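Local coordinates for protein mRNA-capping enzyme subunit alpha (Saccharomyces cerevisiae, PDB 3KYH) that carries out the second step of mRNA capping, transferring GMP from GTP to the 5'-diphosphate end of RNA through a covalent enzyme-GMP intermediate, at residues G17-G22 and E99-L104; Y68-T73 and K204-S209; I82-V87 and L125-L130. All blocks are in the same frame, centred on the assembly; numbering follows the deposited sequence.

How the contacts relate
Contacts 1 and 3 both reach the same mixed sheet of the catalytic domain, contact 1 through strand 102-105, with centres about 16 Å apart and nearest atoms about 7 Å apart. Contact 2 lies in a second sheet, its centre about 29 Å from each of the others. The segments come in the order 17-22, 68-73, 82-87, 99-104, 125-130 and 204-209, so contact 1 crosses both others along the chain, whereas both segments of contact 3 fall between those of contact 2. Strands 67-73 and 76-84 are consecutive and lead from one sheet into the other. Contact 2 carries K72, which forms the GMP adduct; contacts 1 and 3 are structural packing away from it.

Contact 1 of 3, residues G17-G22 and E99-L104; sequences GLIQPG and ENNYYL
At an edge of the mixed sheet of the catalytic domain, the extended N-terminal segment lays L18, I19 and Q20 against N101 to L104, at the start of strand 102-105. That strand pairs with strand 91-96 through the backbone of Y103 and M95, and residues 17-20 run across its other side, the two directions 113° apart. The backbones are joined loosely: L104 N reaches L18 O at 2.7 Å, but the N-H...O angle of 127° makes this a weak bond, and the place of L18 O is uncertain.

The side chains add to this, I19 covering the largest area. The longer arm of this branched residue does the work: its CG1 meets Y103 CE2 at 3.5 Å, and CD1 at the end of the same arm lies 3.6 Å from N101 CB. The Y103 ring takes the isoleucine at an oblique angle, with L18 N at the ring edge and in its plane. N101 gives only its CB to the isoleucine; its amide ND2 turns away to D97 OD1, which also receives a weak bond from Y103 OH, so that a tyrosine suits position 103 by offering hydrocarbon to I19 and a hydroxyl to D97. Y102 packs on T25 and L28 of helix 23-35, and I19 also touches T25, so the segment is tied to the helix that follows it.

G17 draws close to the strand, its CA 3.9 Å from L104 O, and a CB there would point into the L104 backbone. Q20 crosses L104 at about a right angle. With CG beside the backbone N (chi1 -59°) and a second bend at chi2, its chain curls back, placing CG 3.5 Å from L104 CD1 and NE2 3.7 Å from L104 CB.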
ATOM      1  N   GLY C  17       8.809  36.293 -22.817  1.00 82.78           N
ATOM      2  CA  GLY C  17       8.574  36.404 -21.379  1.00 89.30           C
ATOM      3  C   GLY C  17       8.413  35.074 -20.646  1.00 92.76           C
ATOM      4  O   GLY C  17       9.323  34.235 -20.642  1.00 90.80           O
ATOM      5  N   LEU C  18       7.252  34.927 -19.999  1.00 91.08           N
ATOM      6  CA  LEU C  18       6.823  33.734 -19.255  1.00 84.93           C
ATOM      7  C   LEU C  18       5.309  33.812 -19.026  1.00 89.57           C
ATOM      8  O   LEU C  18       4.680  34.835 -19.349  1.00 82.35           O
ATOM      9  CB  LEU C  18       7.544  33.615 -17.916  1.00 78.38           C
ATOM     10  CG  LEU C  18       7.431  34.620 -16.768  1.00 88.23           C
ATOM     11  CD1 LEU C  18       8.186  34.092 -15.529  1.00 73.88           C
ATOM     12  CD2 LEU C  18       7.974  35.997 -17.171  1.00105.81           C
ATOM     13  N   ILE C  19       4.699  32.710 -18.574  1.00 89.31           N
ATOM     14  CA  ILE C  19       3.363  32.850 -18.001  1.00 78.42           C
ATOM     15  C   ILE C  19       3.610  33.231 -16.547  1.00 85.14           C
ATOM     16  O   ILE C  19       4.670  32.883 -15.959  1.00 77.32           O
ATOM     17  CB  ILE C  19       2.389  31.619 -18.104  1.00 78.78           C
ATOM     18  CG1 ILE C  19       2.765  30.614 -19.212  1.00 82.18           C
ATOM     19  CG2 ILE C  19       0.896  32.106 -18.194  1.00 57.60           C
ATOM     20  CD1 ILE C  19       1.767  29.424 -19.378  1.00 66.95           C
ATOM     21  N   GLN C  20       2.679  34.062 -16.060  1.00 83.41           N
ATOM     22  CA  GLN C  20       2.437  34.331 -14.644  1.00 78.04           C
ATOM     23  C   GLN C  20       1.477  33.284 -14.035  1.00 81.73           C
ATOM     24  O   GLN C  20       1.172  32.285 -14.724  1.00 82.65           O
ATOM     25  CB  GLN C  20       1.910  35.745 -14.525  1.00 84.88           C
ATOM     26  CG  GLN C  20       2.875  36.804 -15.073  1.00 92.06           C
ATOM     27  CD  GLN C  20       4.277  36.685 -14.502  1.00107.86           C
ATOM     28  OE1 GLN C  20       4.480  36.584 -13.282  1.00 98.70           O
ATOM     29  NE2 GLN C  20       5.261  36.705 -15.390  1.00118.39           N
ATOM     30  N   PRO C  21       1.047  33.440 -12.747  1.00 82.87           N
ATOM     31  CA  PRO C  21       0.124  32.451 -12.137  1.00 85.60           C
ATOM     32  C   PRO C  21      -1.123  31.987 -12.931  1.00 88.39           C
ATOM     33  O   PRO C  21      -1.371  32.444 -14.044  1.00 89.67           O
ATOM     34  CB  PRO C  21      -0.263  33.123 -10.813  1.00 85.71           C
ATOM     35  CG  PRO C  21       0.958  33.867 -10.403  1.00 78.17           C
ATOM     36  CD  PRO C  21       1.749  34.194 -11.682  1.00 85.60           C
ATOM     37  N   GLY C  22      -1.878  31.044 -12.366  1.00 94.80           N
ATOM     38  CA  GLY C  22      -3.052  30.455 -13.031  1.00 99.01           C
ATOM     39  C   GLY C  22      -4.300  31.298 -12.844  1.00102.57           C
ATOM     40  O   GLY C  22      -5.101  31.451 -13.775  1.00106.44           O
ATOM     41  N   GLU C  99      -2.205  26.891 -27.334  1.00 91.01           N
ATOM     42  CA  GLU C  99      -2.980  26.644 -26.135  1.00100.39           C
ATOM     43  C   GLU C  99      -3.058  28.038 -25.487  1.00100.47           C
ATOM     44  O   GLU C  99      -2.087  28.792 -25.558  1.00 98.43           O
ATOM     45  CB  GLU C  99      -2.241  25.610 -25.267  1.00100.48           C
ATOM     46  CG  GLU C  99      -2.960  25.177 -24.002  1.00101.08           C
ATOM     47  CD  GLU C  99      -4.298  24.524 -24.270  1.00 82.49           C
ATOM     48  OE1 GLU C  99      -4.306  23.426 -24.857  1.00 38.53           O
ATOM     49  OE2 GLU C  99      -5.332  25.114 -23.893  1.00 89.49           O
ATOM     50  N   ASN C 100      -4.218  28.422 -24.951  1.00 99.44           N
ATOM     51  CA  ASN C 100      -4.399  29.767 -24.372  1.00 99.22           C
ATOM     52  C   ASN C 100      -3.610  30.018 -23.087  1.00 97.81           C
ATOM     53  O   ASN C 100      -4.103  29.789 -21.967  1.00100.82           O
ATOM     54  CB  ASN C 100      -5.879  30.101 -24.169  1.00 97.05           C
ATOM     55  CG  ASN C 100      -6.428  30.978 -25.261  1.00105.65           C
ATOM     56  OD1 ASN C 100      -6.749  32.155 -25.042  1.00100.27           O
ATOM     57  ND2 ASN C 100      -6.514  30.419 -26.459  1.00 98.85           N
ATOM     58  N   ASN C 101      -2.367  30.456 -23.279  1.00 87.90           N
ATOM     59  CA  ASN C 101      -1.411  30.627 -22.192  1.00 84.62           C
ATOM     60  C   ASN C 101      -0.729  31.987 -22.355  1.00 92.25           C
ATOM     61  O   ASN C 101      -0.411  32.376 -23.485  1.00 99.82           O
ATOM     62  CB  ASN C 101      -0.408  29.474 -22.197  1.00 77.94           C
ATOM     63  CG  ASN C 101      -1.033  28.144 -22.653  1.00 80.25           C
ATOM     64  OD1 ASN C 101      -1.966  27.618 -22.023  1.00 65.55           O
ATOM     65  ND2 ASN C 101      -0.507  27.596 -23.755  1.00 52.06           N
ATOM     66  N   TYR C 102      -0.519  32.701 -21.243  1.00 90.16           N
ATOM     67  CA  TYR C 102      -0.233  34.144 -21.270  1.00 90.00           C
ATOM     68  C   TYR C 102       1.182  34.580 -20.852  1.00 95.84           C
ATOM     69  O   TYR C 102       1.582  34.429 -19.689  1.00 96.49           O
ATOM     70  CB  TYR C 102      -1.283  34.882 -20.427  1.00 91.90           C
ATOM     71  CG  TYR C 102      -2.633  35.112 -21.089  1.00 89.71           C
ATOM     72  CD1 TYR C 102      -3.288  34.090 -21.796  1.00 50.57           C
ATOM     73  CD2 TYR C 102      -3.280  36.352 -20.963  1.00 81.17           C
ATOM     74  CE1 TYR C 102      -4.517  34.305 -22.360  1.00 54.76           C
ATOM     75  CE2 TYR C 102      -4.537  36.568 -21.522  1.00 47.09           C
ATOM     76  CZ  TYR C 102      -5.141  35.543 -22.222  1.00 55.86           C
ATOM     77  OH  TYR C 102      -6.371  35.755 -22.811  1.00 83.27           O
ATOM     78  N   TYR C 103       1.903  35.214 -21.779  1.00 95.36           N
ATOM     79  CA  TYR C 103       3.300  35.590 -21.530  1.00 92.60           C
ATOM     80  C   TYR C 103       3.499  37.068 -21.145  1.00 89.04           C
ATOM     81  O   TYR C 103       2.673  37.903 -21.520  1.00 82.57           O
ATOM     82  CB  TYR C 103       4.213  35.057 -22.655  1.00 96.73           C
ATOM     83  CG  TYR C 103       4.201  33.526 -22.757  1.00 97.05           C
ATOM     84  CD1 TYR C 103       3.408  32.855 -23.697  1.00104.21           C
ATOM     85  CD2 TYR C 103       4.956  32.747 -21.878  1.00101.71           C
ATOM     86  CE1 TYR C 103       3.395  31.443 -23.762  1.00105.16           C
ATOM     87  CE2 TYR C 103       4.940  31.353 -21.913  1.00 95.62           C
ATOM     88  CZ  TYR C 103       4.169  30.707 -22.860  1.00107.58           C
ATOM     89  OH  TYR C 103       4.177  29.332 -22.865  1.00 97.83           O
ATOM     90  N   LEU C 104       4.520  37.373 -20.333  1.00 87.13           N
ATOM     91  CA  LEU C 104       4.742  38.747 -19.823  1.00 90.05           C
ATOM     92  C   LEU C 104       6.084  39.391 -20.160  1.00 94.04           C
ATOM     93  O   LEU C 104       7.055  39.336 -19.397  1.00 90.33           O
ATOM     94  CB  LEU C 104       4.446  38.889 -18.317  1.00 86.23           C
ATOM     95  CG  LEU C 104       3.858  40.239 -17.833  1.00 85.84           C
ATOM     96  CD1 LEU C 104       2.994  39.989 -16.621  1.00 88.26           C
ATOM     97  CD2 LEU C 104       4.792  41.430 -17.523  1.00 45.20           C
TER

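Contact 2 of 3, residues Y68-T73 and K204-S209; sequences YVCEKT and KHMDFS
A methionine laid over a tyrosine face sets this contact apart: M206 CG sits over the Y68 ring, 3.8 Å from its centroid and only 10° off the normal, while SD stands obliquely above it in a Met-aromatic contact. The bent M206 chain then carries CE to C70 SG at 3.4 Å. F208 comes to the ring edge, its CD2 3.6 Å from Y68 CE2. An alanine in place of Y68 would take away this surface and would probably leave M206 CG and the F208 ring without their shared partner.

Strand 67-73 and segment 204-209 run antiparallel. V69 N donates to D207 O at 2.7 Å, nearly straight at 169°; the return bond from D207 N to V69 O is weak. Farther on, K204, extended beyond CG, meets T73 tip to tip, NZ bonding to OG1 at 3.2 Å, and it also makes a cation-pi contact with F153. H205 NE2 gives E71 OE2 a weak bond, while the stronger partner of that oxygen is H224.

Backbone bonding with aromatic and sulfur packing at the Y68 end, and polar contacts of K204 and H205 toward T73, are consistent with holding the strand that bears K72, the GMP-adduct lysine of the family's KxDG motif, whose side chain starts away from segment 204-209.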
ATOM      1  N   TYR C  68      -6.730  38.536 -50.289  1.00 74.33           N
ATOM      2  CA  TYR C  68      -5.346  38.824 -49.928  1.00 79.56           C
ATOM      3  C   TYR C  68      -4.453  37.586 -49.933  1.00 82.66           C
ATOM      4  O   TYR C  68      -4.910  36.447 -49.691  1.00 80.71           O
ATOM      5  CB  TYR C  68      -5.281  39.382 -48.504  1.00 81.63           C
ATOM      6  CG  TYR C  68      -5.568  40.869 -48.301  1.00 97.68           C
ATOM      7  CD1 TYR C  68      -6.109  41.328 -47.088  1.00 86.38           C
ATOM      8  CD2 TYR C  68      -5.267  41.819 -49.291  1.00 96.92           C
ATOM      9  CE1 TYR C  68      -6.338  42.677 -46.861  1.00 76.73           C
ATOM     10  CE2 TYR C  68      -5.520  43.182 -49.078  1.00 96.51           C
ATOM     11  CZ  TYR C  68      -6.043  43.596 -47.859  1.00 81.91           C
ATOM     12  OH  TYR C  68      -6.278  44.933 -47.648  1.00 79.90           O
ATOM     13  N   VAL C  69      -3.165  37.834 -50.168  1.00 79.19           N
ATOM     14  CA  VAL C  69      -2.121  36.837 -49.954  1.00 81.70           C
ATOM     15  C   VAL C  69      -0.806  37.362 -49.422  1.00 78.89           C
ATOM     16  O   VAL C  69      -0.228  38.331 -49.946  1.00 79.30           O
ATOM     17  CB  VAL C  69      -1.782  35.997 -51.194  1.00 85.40           C
ATOM     18  CG1 VAL C  69      -2.701  34.804 -51.285  1.00 83.50           C
ATOM     19  CG2 VAL C  69      -1.774  36.855 -52.477  1.00101.08           C
ATOM     20  N   CYS C  70      -0.345  36.665 -48.388  1.00 73.77           N
ATOM     21  CA  CYS C  70       1.038  36.728 -47.935  1.00 68.99           C
ATOM     22  C   CYS C  70       1.426  35.271 -47.722  1.00 72.05           C
ATOM     23  O   CYS C  70       0.535  34.406 -47.688  1.00 76.31           O
ATOM     24  CB  CYS C  70       1.142  37.526 -46.639  1.00 62.17           C
ATOM     25  SG  CYS C  70      -0.010  37.000 -45.327  1.00 79.57           S
ATOM     26  N   GLU C  71       2.739  35.008 -47.686  1.00 66.90           N
ATOM     27  CA  GLU C  71       3.339  33.737 -47.220  1.00 67.43           C
ATOM     28  C   GLU C  71       2.958  33.299 -45.791  1.00 64.20           C
ATOM     29  O   GLU C  71       2.747  34.148 -44.938  1.00 69.89           O
ATOM     30  CB  GLU C  71       4.855  33.880 -47.299  1.00 63.76           C
ATOM     31  CG  GLU C  71       5.403  35.180 -46.663  1.00 79.86           C
ATOM     32  CD  GLU C  71       5.872  35.018 -45.211  1.00107.96           C
ATOM     33  OE1 GLU C  71       5.621  33.970 -44.568  1.00117.24           O
ATOM     34  OE2 GLU C  71       6.525  35.951 -44.703  1.00102.60           O
ATOM     35  N   LYS C  72       2.873  31.996 -45.521  1.00 69.93           N
ATOM     36  CA  LYS C  72       2.649  31.481 -44.144  1.00 71.77           C
ATOM     37  C   LYS C  72       3.969  31.464 -43.338  1.00 83.04           C
ATOM     38  O   LYS C  72       4.760  30.506 -43.475  1.00 90.50           O
ATOM     39  CB  LYS C  72       1.989  30.069 -44.139  1.00 62.22           C
ATOM     40  CG  LYS C  72       1.768  29.490 -42.738  1.00 51.86           C
ATOM     41  CD  LYS C  72       1.160  28.056 -42.629  1.00 89.13           C
ATOM     42  CE  LYS C  72       1.762  27.234 -41.422  1.00 62.16           C
ATOM     43  NZ  LYS C  72       0.840  26.280 -40.741  1.00 35.34           N
ATOM     44  N   THR C  73       4.210  32.497 -42.518  1.00 74.39           N
ATOM     45  CA  THR C  73       5.370  32.518 -41.612  1.00 77.12           C
ATOM     46  C   THR C  73       5.333  31.351 -40.629  1.00 83.08           C
ATOM     47  O   THR C  73       4.286  31.099 -40.019  1.00 91.35           O
ATOM     48  CB  THR C  73       5.453  33.797 -40.779  1.00 81.63           C
ATOM     49  OG1 THR C  73       4.150  34.158 -40.308  1.00 78.78           O
ATOM     50  CG2 THR C  73       6.024  34.940 -41.589  1.00 93.79           C
ATOM     51  N   LYS C 204       2.824  42.877 -41.219  1.00 67.37           N
ATOM     52  CA  LYS C 204       2.852  41.801 -42.222  1.00 77.30           C
ATOM     53  C   LYS C 204       2.636  42.426 -43.599  1.00 76.10           C
ATOM     54  O   LYS C 204       1.641  43.128 -43.859  1.00 73.35           O
ATOM     55  CB  LYS C 204       1.892  40.623 -41.946  1.00 81.41           C
ATOM     56  CG  LYS C 204       2.379  39.279 -42.532  1.00 83.48           C
ATOM     57  CD  LYS C 204       1.791  38.058 -41.801  1.00 84.69           C
ATOM     58  CE  LYS C 204       2.285  36.691 -42.352  1.00 82.05           C
ATOM     59  NZ  LYS C 204       1.596  35.466 -41.756  1.00 43.86           N
ATOM     60  N   HIS C 205       3.669  42.239 -44.410  1.00 67.32           N
ATOM     61  CA  HIS C 205       3.775  42.736 -45.777  1.00 74.48           C
ATOM     62  C   HIS C 205       2.634  42.334 -46.762  1.00 76.64           C
ATOM     63  O   HIS C 205       2.870  41.541 -47.689  1.00 73.89           O
ATOM     64  CB  HIS C 205       5.141  42.268 -46.291  1.00 70.66           C
ATOM     65  CG  HIS C 205       5.438  40.822 -46.004  1.00 84.19           C
ATOM     66  ND1 HIS C 205       6.730  40.350 -45.858  1.00 95.51           N
ATOM     67  CD2 HIS C 205       4.622  39.751 -45.821  1.00 56.14           C
ATOM     68  CE1 HIS C 205       6.696  39.048 -45.625  1.00 90.88           C
ATOM     69  NE2 HIS C 205       5.429  38.660 -45.601  1.00 75.06           N
ATOM     70  N   MET C 206       1.439  42.924 -46.622  1.00 68.06           N
ATOM     71  CA  MET C 206       0.278  42.475 -47.397  1.00 79.49           C
ATOM     72  C   MET C 206       0.326  42.715 -48.910  1.00 85.80           C
ATOM     73  O   MET C 206       0.878  43.726 -49.357  1.00 85.74           O
ATOM     74  CB  MET C 206      -1.030  43.029 -46.821  1.00 82.90           C
ATOM     75  CG  MET C 206      -2.232  42.053 -46.925  1.00 88.56           C
ATOM     76  SD  MET C 206      -2.563  40.931 -45.520  1.00 77.94           S
ATOM     77  CE  MET C 206      -0.911  40.254 -45.155  1.00 45.98           C
ATOM     78  N   ASP C 207      -0.229  41.752 -49.662  1.00 91.34           N
ATOM     79  CA  ASP C 207      -0.428  41.794 -51.131  1.00 92.32           C
ATOM     80  C   ASP C 207      -1.772  41.167 -51.524  1.00 87.52           C
ATOM     81  O   ASP C 207      -2.222  40.236 -50.868  1.00 89.06           O
ATOM     82  CB  ASP C 207       0.701  41.044 -51.852  1.00 96.76           C
ATOM     83  CG  ASP C 207       1.756  41.974 -52.477  1.00101.54           C
ATOM     84  OD1 ASP C 207       1.448  43.153 -52.778  1.00 98.54           O
ATOM     85  OD2 ASP C 207       2.886  41.491 -52.732  1.00 84.92           O
ATOM     86  N   PHE C 208      -2.422  41.674 -52.573  1.00 86.82           N
ATOM     87  CA  PHE C 208      -3.739  41.153 -52.996  1.00 91.22           C
ATOM     88  C   PHE C 208      -3.583  39.846 -53.767  1.00 94.90           C
ATOM     89  O   PHE C 208      -2.511  39.582 -54.310  1.00104.86           O
ATOM     90  CB  PHE C 208      -4.514  42.114 -53.920  1.00 86.61           C
ATOM     91  CG  PHE C 208      -4.477  43.562 -53.517  1.00 86.91           C
ATOM     92  CD1 PHE C 208      -3.547  44.435 -54.094  1.00 82.57           C
ATOM     93  CD2 PHE C 208      -5.409  44.070 -52.615  1.00 87.86           C
ATOM     94  CE1 PHE C 208      -3.513  45.781 -53.746  1.00 89.82           C
ATOM     95  CE2 PHE C 208      -5.382  45.419 -52.243  1.00 83.10           C
ATOM     96  CZ  PHE C 208      -4.437  46.277 -52.820  1.00 95.53           C
ATOM     97  N   SER C 209      -4.678  39.082 -53.846  1.00 93.12           N
ATOM     98  CA  SER C 209      -4.843  37.875 -54.679  1.00 87.29           C
ATOM     99  C   SER C 209      -4.119  37.850 -56.022  1.00 82.92           C
ATOM    100  O   SER C 209      -3.301  36.974 -56.241  1.00 83.60           O
ATOM    101  CB  SER C 209      -6.339  37.595 -54.936  1.00 90.42           C
ATOM    102  OG  SER C 209      -6.887  38.463 -55.931  1.00 78.00           O
TER

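Contact 3 of 3, residues I82-V87 and L125-L130; sequences IVINPV and LQDGTL
I82 N donates to T129 O at 3.3 Å, a weak but nearly straight bond (166°), and T129 N answers toward I82 O, weaker still. Together they make one antiparallel hydrogen-bonded pair, which joins strand 76-84 to the start of strand 129-139. I82 and T129 lie side by side, pointing the same way, although the model sets I82 CD1 doubtfully close to T129.

Past the pair no further bridge forms, although V83 and D127 still approach to 4.9 Å between CA atoms, and side chains take over the contact. I84 meets L125 tip to tip, CD1 to CD1 at 3.7 Å, and crosses D127 at about a right angle, its CD1 3.4 Å from D127 CB. The backbone presents that CB to the isoleucine. V83 CG1 rests 3.8 Å from G128 N; positive phi (70°) favours glycine there, where the chain bends into the strand.

Neighbouring loops and strands fix the surroundings. N159 receives a bond from D127 N and gives one to T129 OG1, R112 holds L125 O, V83 pairs with G92 of strand 91-96, and L130 pairs with strand 154-158 on the far side.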
ATOM      1  N   ILE C  82      -2.440  44.078 -25.087  1.00 73.09           N
ATOM      2  CA  ILE C  82      -1.986  45.248 -24.306  1.00 74.68           C
ATOM      3  C   ILE C  82      -3.069  46.044 -23.596  1.00 77.71           C
ATOM      4  O   ILE C  82      -3.963  46.636 -24.236  1.00 71.71           O
ATOM      5  CB  ILE C  82      -0.933  46.166 -25.013  1.00 73.84           C
ATOM      6  CG1 ILE C  82      -1.140  46.235 -26.534  1.00 76.21           C
ATOM      7  CG2 ILE C  82       0.469  45.619 -24.779  1.00 71.16           C
ATOM      8  CD1 ILE C  82      -2.217  47.149 -26.980  1.00 43.24           C
ATOM      9  N   VAL C  83      -2.955  45.995 -22.260  1.00 82.48           N
ATOM     10  CA  VAL C  83      -3.883  46.597 -21.286  1.00 91.66           C
ATOM     11  C   VAL C  83      -3.147  47.106 -20.018  1.00100.06           C
ATOM     12  O   VAL C  83      -2.093  46.565 -19.648  1.00 99.61           O
ATOM     13  CB  VAL C  83      -5.027  45.611 -20.900  1.00 91.04           C
ATOM     14  CG1 VAL C  83      -6.063  45.489 -22.005  1.00 71.34           C
ATOM     15  CG2 VAL C  83      -4.472  44.239 -20.542  1.00 91.21           C
ATOM     16  N   ILE C  84      -3.753  48.095 -19.340  1.00103.18           N
ATOM     17  CA  ILE C  84      -3.139  48.920 -18.269  1.00 95.32           C
ATOM     18  C   ILE C  84      -3.811  48.621 -16.923  1.00100.50           C
ATOM     19  O   ILE C  84      -4.873  49.195 -16.611  1.00102.07           O
ATOM     20  CB  ILE C  84      -3.340  50.440 -18.576  1.00 94.12           C
ATOM     21  CG1 ILE C  84      -3.698  50.679 -20.054  1.00 80.43           C
ATOM     22  CG2 ILE C  84      -2.164  51.284 -18.052  1.00 89.52           C
ATOM     23  CD1 ILE C  84      -4.363  52.004 -20.346  1.00 57.41           C
ATOM     24  N   ASN C  85      -3.166  47.776 -16.116  1.00102.98           N
ATOM     25  CA  ASN C  85      -3.818  47.074 -14.983  1.00107.78           C
ATOM     26  C   ASN C  85      -4.668  47.842 -13.938  1.00112.75           C
ATOM     27  O   ASN C  85      -4.134  48.584 -13.110  1.00111.07           O
ATOM     28  CB  ASN C  85      -2.833  46.106 -14.300  1.00105.59           C
ATOM     29  CG  ASN C  85      -1.755  46.820 -13.487  1.00105.51           C
ATOM     30  OD1 ASN C  85      -1.036  47.693 -13.984  1.00 93.12           O
ATOM     31  ND2 ASN C  85      -1.633  46.431 -12.223  1.00 91.82           N
ATOM     32  N   PRO C  86      -6.006  47.651 -13.953  1.00117.68           N
ATOM     33  CA  PRO C  86      -6.819  48.227 -12.872  1.00118.43           C
ATOM     34  C   PRO C  86      -6.665  47.534 -11.504  1.00116.75           C
ATOM     35  O   PRO C  86      -7.502  47.732 -10.608  1.00116.10           O
ATOM     36  CB  PRO C  86      -8.247  48.123 -13.421  1.00120.25           C
ATOM     37  CG  PRO C  86      -8.060  48.176 -14.904  1.00120.38           C
ATOM     38  CD  PRO C  86      -6.858  47.293 -15.104  1.00121.10           C
ATOM     39  N   VAL C  87      -5.605  46.733 -11.358  1.00110.35           N
ATOM     40  CA  VAL C  87      -5.133  46.287 -10.048  1.00101.95           C
ATOM     41  C   VAL C  87      -4.264  47.442  -9.525  1.00 96.05           C
ATOM     42  O   VAL C  87      -4.769  48.270  -8.760  1.00 92.21           O
ATOM     43  CB  VAL C  87      -4.360  44.932 -10.103  1.00109.32           C
ATOM     44  CG1 VAL C  87      -3.992  44.442  -8.690  1.00104.82           C
ATOM     45  CG2 VAL C  87      -5.158  43.847 -10.860  1.00112.58           C
ATOM     46  N   LEU C 125      -1.214  56.787 -24.167  1.00 89.23           N
ATOM     47  CA  LEU C 125      -1.264  55.338 -23.912  1.00 90.97           C
ATOM     48  C   LEU C 125      -2.241  54.539 -24.805  1.00 92.85           C
ATOM     49  O   LEU C 125      -2.984  55.142 -25.577  1.00 95.48           O
ATOM     50  CB  LEU C 125      -1.526  55.098 -22.409  1.00 86.77           C
ATOM     51  CG  LEU C 125      -0.536  54.372 -21.479  1.00 67.94           C
ATOM     52  CD1 LEU C 125      -0.963  52.937 -21.330  1.00 47.92           C
ATOM     53  CD2 LEU C 125       0.969  54.458 -21.821  1.00 51.17           C
ATOM     54  N   GLN C 126      -2.216  53.200 -24.695  1.00 90.73           N
ATOM     55  CA  GLN C 126      -3.086  52.256 -25.431  1.00 84.74           C
ATOM     56  C   GLN C 126      -3.765  51.303 -24.441  1.00 76.32           C
ATOM     57  O   GLN C 126      -3.095  50.765 -23.556  1.00 63.07           O
ATOM     58  CB  GLN C 126      -2.255  51.438 -26.434  1.00 91.03           C
ATOM     59  CG  GLN C 126      -3.027  50.843 -27.620  1.00 94.50           C
ATOM     60  CD  GLN C 126      -2.863  51.630 -28.929  1.00 99.91           C
ATOM     61  OE1 GLN C 126      -1.770  52.164 -29.201  1.00 87.55           O
ATOM     62  NE2 GLN C 126      -3.934  51.658 -29.770  1.00 53.38           N
ATOM     63  N   ASP C 127      -5.080  51.111 -24.605  1.00 79.38           N
ATOM     64  CA  ASP C 127      -5.980  50.352 -23.681  1.00 77.71           C
ATOM     65  C   ASP C 127      -7.017  49.661 -24.533  1.00 78.38           C
ATOM     66  O   ASP C 127      -7.769  50.348 -25.251  1.00 62.59           O
ATOM     67  CB  ASP C 127      -6.737  51.290 -22.704  1.00 75.30           C
ATOM     68  CG  ASP C 127      -7.841  50.588 -21.838  1.00 69.31           C
ATOM     69  OD1 ASP C 127      -8.431  49.519 -22.171  1.00 46.19           O
ATOM     70  OD2 ASP C 127      -8.197  51.202 -20.801  1.00 69.70           O
ATOM     71  N   GLY C 128      -7.098  48.338 -24.352  1.00 80.32           N
ATOM     72  CA  GLY C 128      -7.965  47.444 -25.122  1.00 83.76           C
ATOM     73  C   GLY C 128      -7.499  47.289 -26.562  1.00 84.85           C
ATOM     74  O   GLY C 128      -8.130  47.810 -27.498  1.00 78.78           O
ATOM     75  N   THR C 129      -6.384  46.588 -26.745  1.00 83.20           N
ATOM     76  CA  THR C 129      -5.832  46.406 -28.091  1.00 86.44           C
ATOM     77  C   THR C 129      -5.335  44.976 -28.381  1.00 86.94           C
ATOM     78  O   THR C 129      -4.318  44.530 -27.820  1.00 90.80           O
ATOM     79  CB  THR C 129      -4.806  47.526 -28.415  1.00 84.69           C
ATOM     80  OG1 THR C 129      -5.446  48.810 -28.316  1.00 84.03           O
ATOM     81  CG2 THR C 129      -4.182  47.358 -29.797  1.00 93.20           C
ATOM     82  N   LEU C 130      -6.081  44.271 -29.239  1.00 86.09           N
ATOM     83  CA  LEU C 130      -5.799  42.867 -29.622  1.00 88.03           C
ATOM     84  C   LEU C 130      -5.450  42.639 -31.112  1.00 84.26           C
ATOM     85  O   LEU C 130      -6.277  42.797 -32.039  1.00 67.22           O
ATOM     86  CB  LEU C 130      -6.883  41.895 -29.100  1.00 84.49           C
ATOM     87  CG  LEU C 130      -6.531  40.426 -28.789  1.00 71.40           C
ATOM     88  CD1 LEU C 130      -5.463  40.262 -27.702  1.00 40.78           C
ATOM     89  CD2 LEU C 130      -7.771  39.616 -28.403  1.00 49.99           C
TER